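Local coordinates for protein Phenylalanine/tyrosine ammonia-lyase (Rhodosporidium toruloides, PDB 1Y2M) that catalyses the non-oxidative deamination of L-phenylalanine and L-tyrosine to trans-cinnamic and p-coumaric acid, releasing ammonium, at residues K434-Q439 / L522-H527; T662-A667 / L711-A716. One frame throughout, in Å; residues are numbered along the deposited sequence.

Contact 1: residues K434-Q439 / L522-H527; sequences KLNFTQ and LLLATH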
loop_
_atom_site.group_PDB
_atom_site.type_symbol
_atom_site.label_atom_id
_atom_site.label_comp_id
_atom_site.label_asym_id
_atom_site.label_seq_id
_atom_site.Cartn_x
_atom_site.Cartn_y
_atom_site.Cartn_z
ATOM N N LYS B 434 16.501 2.470 1.963
ATOM C CA LYS B 434 16.715 1.340 2.851
ATOM C C LYS B 434 18.186 0.923 2.875
ATOM O O LYS B 434 18.740 0.712 3.939
ATOM C CB LYS B 434 15.797 0.193 2.447
ATOM C CG LYS B 434 15.949 -1.005 3.342
ATOM C CD LYS B 434 15.469 -0.787 4.770
ATOM C CE LYS B 434 15.570 -2.095 5.554
ATOM N NZ LYS B 434 14.928 -2.138 6.938
ATOM N N LEU B 435 18.851 0.871 1.725
ATOM C CA LEU B 435 20.274 0.537 1.699
ATOM C C LEU B 435 21.132 1.475 2.515
ATOM O O LEU B 435 21.886 1.063 3.414
ATOM C CB LEU B 435 20.784 0.553 0.255
ATOM C CG LEU B 435 22.239 0.047 0.125
ATOM C CD1 LEU B 435 22.329 -1.469 0.591
ATOM C CD2 LEU B 435 22.756 0.218 -1.264
ATOM N N ASN B 436 21.042 2.753 2.197
ATOM C CA ASN B 436 21.903 3.701 2.880
ATOM C C ASN B 436 21.507 3.788 4.361
ATOM O O ASN B 436 22.362 3.977 5.214
ATOM C CB ASN B 436 21.880 5.074 2.181
ATOM C CG ASN B 436 22.495 4.995 0.784
ATOM O OD1 ASN B 436 21.808 5.118 -0.185
ATOM N ND2 ASN B 436 23.811 4.741 0.701
ATOM N N PHE B 437 20.233 3.668 4.696
ATOM C CA PHE B 437 19.877 3.662 6.139
ATOM C C PHE B 437 20.624 2.482 6.813
ATOM O O PHE B 437 21.173 2.603 7.900
ATOM C CB PHE B 437 18.388 3.417 6.307
ATOM C CG PHE B 437 17.997 3.027 7.699
ATOM C CD1 PHE B 437 18.107 3.914 8.747
ATOM C CD2 PHE B 437 17.566 1.760 7.950
ATOM C CE1 PHE B 437 17.779 3.545 10.036
ATOM C CE2 PHE B 437 17.254 1.358 9.244
ATOM C CZ PHE B 437 17.355 2.270 10.283
ATOM N N THR B 438 20.558 1.302 6.215
ATOM C CA THR B 438 21.171 0.121 6.846
ATOM C C THR B 438 22.672 0.254 6.947
ATOM O O THR B 438 23.296 -0.164 7.962
ATOM C CB THR B 438 20.863 -1.239 6.167
ATOM O OG1 THR B 438 21.377 -1.297 4.822
ATOM C CG2 THR B 438 19.366 -1.475 6.137
ATOM N N GLN B 439 23.272 0.897 5.954
ATOM C CA GLN B 439 24.752 1.209 6.051
ATOM C C GLN B 439 25.040 2.152 7.213
ATOM O O GLN B 439 25.985 1.924 7.998
ATOM C CB GLN B 439 25.274 1.858 4.761
ATOM C CG GLN B 439 25.252 0.961 3.561
ATOM C CD GLN B 439 25.547 1.690 2.276
ATOM O OE1 GLN B 439 25.636 2.929 2.275
ATOM N NE2 GLN B 439 25.681 0.943 1.159
ATOM N N LEU B 522 17.136 14.187 2.390
ATOM C CA LEU B 522 17.364 14.385 3.841
ATOM C C LEU B 522 18.183 13.223 4.396
ATOM O O LEU B 522 19.111 13.423 5.187
ATOM C CB LEU B 522 16.020 14.409 4.593
ATOM C CG LEU B 522 15.107 15.616 4.345
ATOM C CD1 LEU B 522 13.713 15.413 4.888
ATOM C CD2 LEU B 522 15.731 16.858 4.951
ATOM N N LEU B 523 17.812 12.008 4.013
ATOM C CA LEU B 523 18.509 10.801 4.471
ATOM C C LEU B 523 19.952 10.795 3.997
ATOM O O LEU B 523 20.877 10.460 4.778
ATOM C CB LEU B 523 17.752 9.564 3.991
ATOM C CG LEU B 523 18.343 8.221 4.345
ATOM C CD1 LEU B 523 18.630 8.042 5.767
ATOM C CD2 LEU B 523 17.482 7.055 3.736
ATOM N N LEU B 524 20.162 11.070 2.707
ATOM C CA LEU B 524 21.525 10.979 2.187
ATOM C C LEU B 524 22.404 12.138 2.723
ATOM O O LEU B 524 23.614 11.968 2.933
ATOM C CB LEU B 524 21.545 10.897 0.660
ATOM C CG LEU B 524 20.874 9.625 0.141
ATOM C CD1 LEU B 524 21.214 9.498 -1.336
ATOM C CD2 LEU B 524 21.261 8.340 0.870
ATOM N N ALA B 525 21.800 13.305 2.965
ATOM C CA ALA B 525 22.539 14.437 3.620
ATOM C C ALA B 525 22.990 13.986 5.029
ATOM O O ALA B 525 24.075 14.266 5.463
ATOM C CB ALA B 525 21.721 15.659 3.694
ATOM N N THR B 526 22.085 13.354 5.737
ATOM C CA THR B 526 22.382 12.796 7.068
ATOM C C THR B 526 23.540 11.778 7.039
ATOM O O THR B 526 24.484 11.801 7.845
ATOM C CB THR B 526 21.093 12.179 7.636
ATOM O OG1 THR B 526 20.154 13.233 7.853
ATOM C CG2 THR B 526 21.288 11.396 8.928
ATOM N N HIS B 527 23.445 10.827 6.132
ATOM C CA HIS B 527 24.482 9.817 5.983
ATOM C C HIS B 527 25.817 10.495 5.662
ATOM O O HIS B 527 26.877 10.115 6.191
ATOM C CB HIS B 527 24.022 8.827 4.904
ATOM C CG HIS B 527 24.895 7.600 4.741
ATOM N ND1 HIS B 527 24.598 6.592 3.845
ATOM C CD2 HIS B 527 26.051 7.234 5.352
ATOM C CE1 HIS B 527 25.536 5.659 3.926
ATOM N NE2 HIS B 527 26.438 6.031 4.816
#
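The imidazole of H527 reaches across to N436 and Q439. Its first torsion, with CG anti to the backbone N (chi1 -172°), carries the ring toward the other helix, where it meets both partners at its edge. H527 ND1 lies 3.5 Å from N436 CB, and no polar partner is modelled for this buried nitrogen. H527 CE1 approaches Q439 OE1 at 3.2 Å, the oxygen lying in the ring plane while the Q439 amide is turned 70° from it. NE2 is hydrogen-bonded to T300 OG1, which holds the ring at that nitrogen; the approaches at ND1 and CE1 are contacts, not bonds. A weak, bent hydrogen bond from N436 ND2 to Q439 OE1, 3.0 Å long, links the two amides. Outer partners hold them more firmly: N436 OD1 bonds with S293, and Q439 NE2 with T297 and the carbonyl of P364. L524 also packs on N436: although its CB does not point at the facing helix, its CD2 lies 3.6 Å from N436 CB and 3.4 Å from N436 OD1. L523 CD2 stands farther off, 4.5 Å from F437 N. The Q439 side chain is about 9 Å from that of R366, which probably binds cinnamate. The axes of segments 434-439 and 522-527 approach to 10.1 Å at 27°; these belong to helices 416-443 and 506-560 in the central bundle of the PAL/histidase fold. L296 of helix 273-303 packs against N436, L524 and H527, helix 468-484 touches F437 and L523, helix 368-391 lies against L435, and helix 691-703 lies behind L522, A525 and T526.

Contact 2: residues T662-A667 / L711-A716; sequences TQILYA and LLKMLA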
loop_
_atom_site.group_PDB
_atom_site.type_symbol
_atom_site.label_atom_id
_atom_site.label_comp_id
_atom_site.label_asym_id
_atom_site.label_seq_id
_atom_site.Cartn_x
_atom_site.Cartn_y
_atom_site.Cartn_z
ATOM N N THR B 662 37.288 9.875 -3.332
ATOM C CA THR B 662 36.345 10.176 -2.240
ATOM C C THR B 662 36.765 11.451 -1.497
ATOM O O THR B 662 35.929 12.116 -0.882
ATOM C CB THR B 662 36.158 9.039 -1.232
ATOM O OG1 THR B 662 37.402 8.663 -0.664
ATOM C CG2 THR B 662 35.518 7.792 -1.872
ATOM N N GLN B 663 38.061 11.802 -1.577
ATOM C CA GLN B 663 38.532 13.059 -1.012
ATOM C C GLN B 663 37.793 14.275 -1.651
ATOM O O GLN B 663 37.615 15.331 -1.013
ATOM C CB GLN B 663 40.045 13.165 -1.197
ATOM C CG GLN B 663 40.706 14.364 -0.490
ATOM C CD GLN B 663 42.221 14.384 -0.752
ATOM O OE1 GLN B 663 42.869 13.343 -0.667
ATOM N NE2 GLN B 663 42.755 15.546 -1.128
ATOM N N ILE B 664 37.377 14.142 -2.911
ATOM C CA ILE B 664 36.651 15.210 -3.603
ATOM C C ILE B 664 35.408 15.612 -2.844
ATOM O O ILE B 664 35.118 16.830 -2.646
ATOM C CB ILE B 664 36.341 14.810 -5.060
ATOM C CG1 ILE B 664 37.651 14.661 -5.812
ATOM C CG2 ILE B 664 35.473 15.880 -5.739
ATOM C CD1 ILE B 664 37.533 13.974 -7.229
ATOM N N LEU B 665 34.637 14.597 -2.444
ATOM C CA LEU B 665 33.372 14.835 -1.743
ATOM C C LEU B 665 33.677 15.318 -0.323
ATOM O O LEU B 665 33.022 16.204 0.216
ATOM C CB LEU B 665 32.509 13.580 -1.715
ATOM C CG LEU B 665 31.050 13.763 -1.231
ATOM C CD1 LEU B 665 30.409 14.991 -1.789
ATOM C CD2 LEU B 665 30.206 12.547 -1.469
ATOM N N TYR B 666 34.677 14.723 0.306
ATOM C CA TYR B 666 35.086 15.154 1.643
ATOM C C TYR B 666 35.417 16.660 1.669
ATOM O O TYR B 666 34.896 17.420 2.473
ATOM C CB TYR B 666 36.313 14.360 2.086
ATOM C CG TYR B 666 36.885 14.711 3.445
ATOM C CD1 TYR B 666 36.519 13.996 4.577
ATOM C CD2 TYR B 666 37.818 15.720 3.592
ATOM C CE1 TYR B 666 37.035 14.296 5.844
ATOM C CE2 TYR B 666 38.341 16.040 4.855
ATOM C CZ TYR B 666 37.961 15.321 5.962
ATOM O OH TYR B 666 38.466 15.594 7.211
ATOM N N ALA B 667 36.296 17.071 0.756
ATOM C CA ALA B 667 36.685 18.479 0.620
ATOM C C ALA B 667 35.489 19.352 0.304
ATOM O O ALA B 667 35.359 20.433 0.835
ATOM C CB ALA B 667 37.774 18.647 -0.446
ATOM N N LEU B 711 29.764 14.878 -7.825
ATOM C CA LEU B 711 29.521 13.457 -8.112
ATOM C C LEU B 711 30.103 13.116 -9.456
ATOM O O LEU B 711 30.740 12.060 -9.610
ATOM C CB LEU B 711 28.016 13.181 -8.069
ATOM C CG LEU B 711 27.408 13.392 -6.680
ATOM C CD1 LEU B 711 25.879 13.322 -6.764
ATOM C CD2 LEU B 711 27.931 12.309 -5.770
ATOM N N LEU B 712 29.925 14.018 -10.422
ATOM C CA LEU B 712 30.445 13.743 -11.777
ATOM C C LEU B 712 31.951 13.687 -11.766
ATOM O O LEU B 712 32.549 12.768 -12.307
ATOM C CB LEU B 712 29.935 14.778 -12.779
ATOM C CG LEU B 712 30.248 14.492 -14.252
ATOM C CD1 LEU B 712 29.636 13.194 -14.734
ATOM C CD2 LEU B 712 29.788 15.681 -15.133
ATOM N N LYS B 713 32.584 14.659 -11.120
ATOM C CA LYS B 713 34.042 14.693 -11.054
ATOM C C LYS B 713 34.618 13.423 -10.387
ATOM O O LYS B 713 35.633 12.899 -10.822
ATOM C CB LYS B 713 34.475 15.914 -10.249
ATOM C CG LYS B 713 35.797 16.470 -10.627
ATOM C CD LYS B 713 36.476 17.215 -9.484
ATOM C CE LYS B 713 35.877 18.598 -9.200
ATOM N NZ LYS B 713 36.849 19.399 -8.333
HETATM N N MSE B 714 33.981 12.964 -9.322
HETATM C CA MSE B 714 34.420 11.769 -8.617
HETATM C C MSE B 714 34.321 10.525 -9.469
HETATM O O MSE B 714 35.147 9.641 -9.333
HETATM C CB MSE B 714 33.608 11.506 -7.327
HETATM C CG MSE B 714 33.630 12.537 -6.265
HETATM SE SE MSE B 714 31.998 12.076 -5.155
HETATM C CE MSE B 714 32.744 10.536 -4.190
ATOM N N LEU B 715 33.283 10.427 -10.306
ATOM C CA LEU B 715 32.999 9.215 -11.073
ATOM C C LEU B 715 33.526 9.282 -12.475
ATOM O O LEU B 715 33.255 8.394 -13.276
ATOM C CB LEU B 715 31.490 8.923 -11.064
ATOM C CG LEU B 715 30.944 8.490 -9.704
ATOM C CD1 LEU B 715 29.432 8.676 -9.553
ATOM C CD2 LEU B 715 31.330 7.031 -9.407
ATOM N N ALA B 716 34.329 10.305 -12.755
ATOM C CA ALA B 716 34.892 10.529 -14.088
ATOM C C ALA B 716 35.763 9.362 -14.515
ATOM O O ALA B 716 35.911 9.110 -15.715
ATOM C CB ALA B 716 35.702 11.809 -14.098
#
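I664 and M714, the latter present as selenomethionine, form the centre of a helix-to-helix packing in the all-alpha PAL/histidase fold, where the C-terminal helix 708-714 lies against helix 662-672. The tight part is apolar: I664 CB sits 3.7 Å from M714 CG as the two side chains slide past each other in opposite directions, and M714 SE reaches 3.8 Å from L665 CB, crossing that leucine obliquely. No hydrogen bond joins the two segments. This inner side is backed by helix 273-303, whose M299 touches T662 and L665 and whose S295 touches L711 and M714; T662 OG1 is hydrogen-bonded to E302 of the same helix. Toward solvent the packing is sparser. The exposed K713 lays only its aliphatic chain on the partly exposed I664, with K713 CD 4.1 Å from I664 CD1, and the chain bends at chi3, about the CG-CD bond, so that CE and NZ lead on from the contact. An alanine at I664 would keep CB but remove CG1, CG2 and CD1, which would probably leave K713 CD without its apolar mate and open a gap beside M714 CG and CA. At the buried end of the contact, a bend about the CG-SE bond of the selenomethionine (chi3 77°) turns M714 CE so that it lies 3.9 Å from L665 CB and 4.1 Å from T662 CA.

How the contacts relate
Both contacts pair helices, yet no helix is shared: contact 1 joins 416-443 to 506-560, contact 2 joins 662-672 to 708-714. Their centres are about 18 Å apart, and their nearest atoms about 8 Å, so they do not touch. Helix 273-303 lies against both, and helix 506-560, part of contact 1, also touches L665 of contact 2 through L528. In contact 1 every touching residue is buried, its polar groups are held largely by outside partners, and two other subunits come within reach. Contact 2 is apolar, runs out to an exposed lysine, and is touched by no other chain of the assembly.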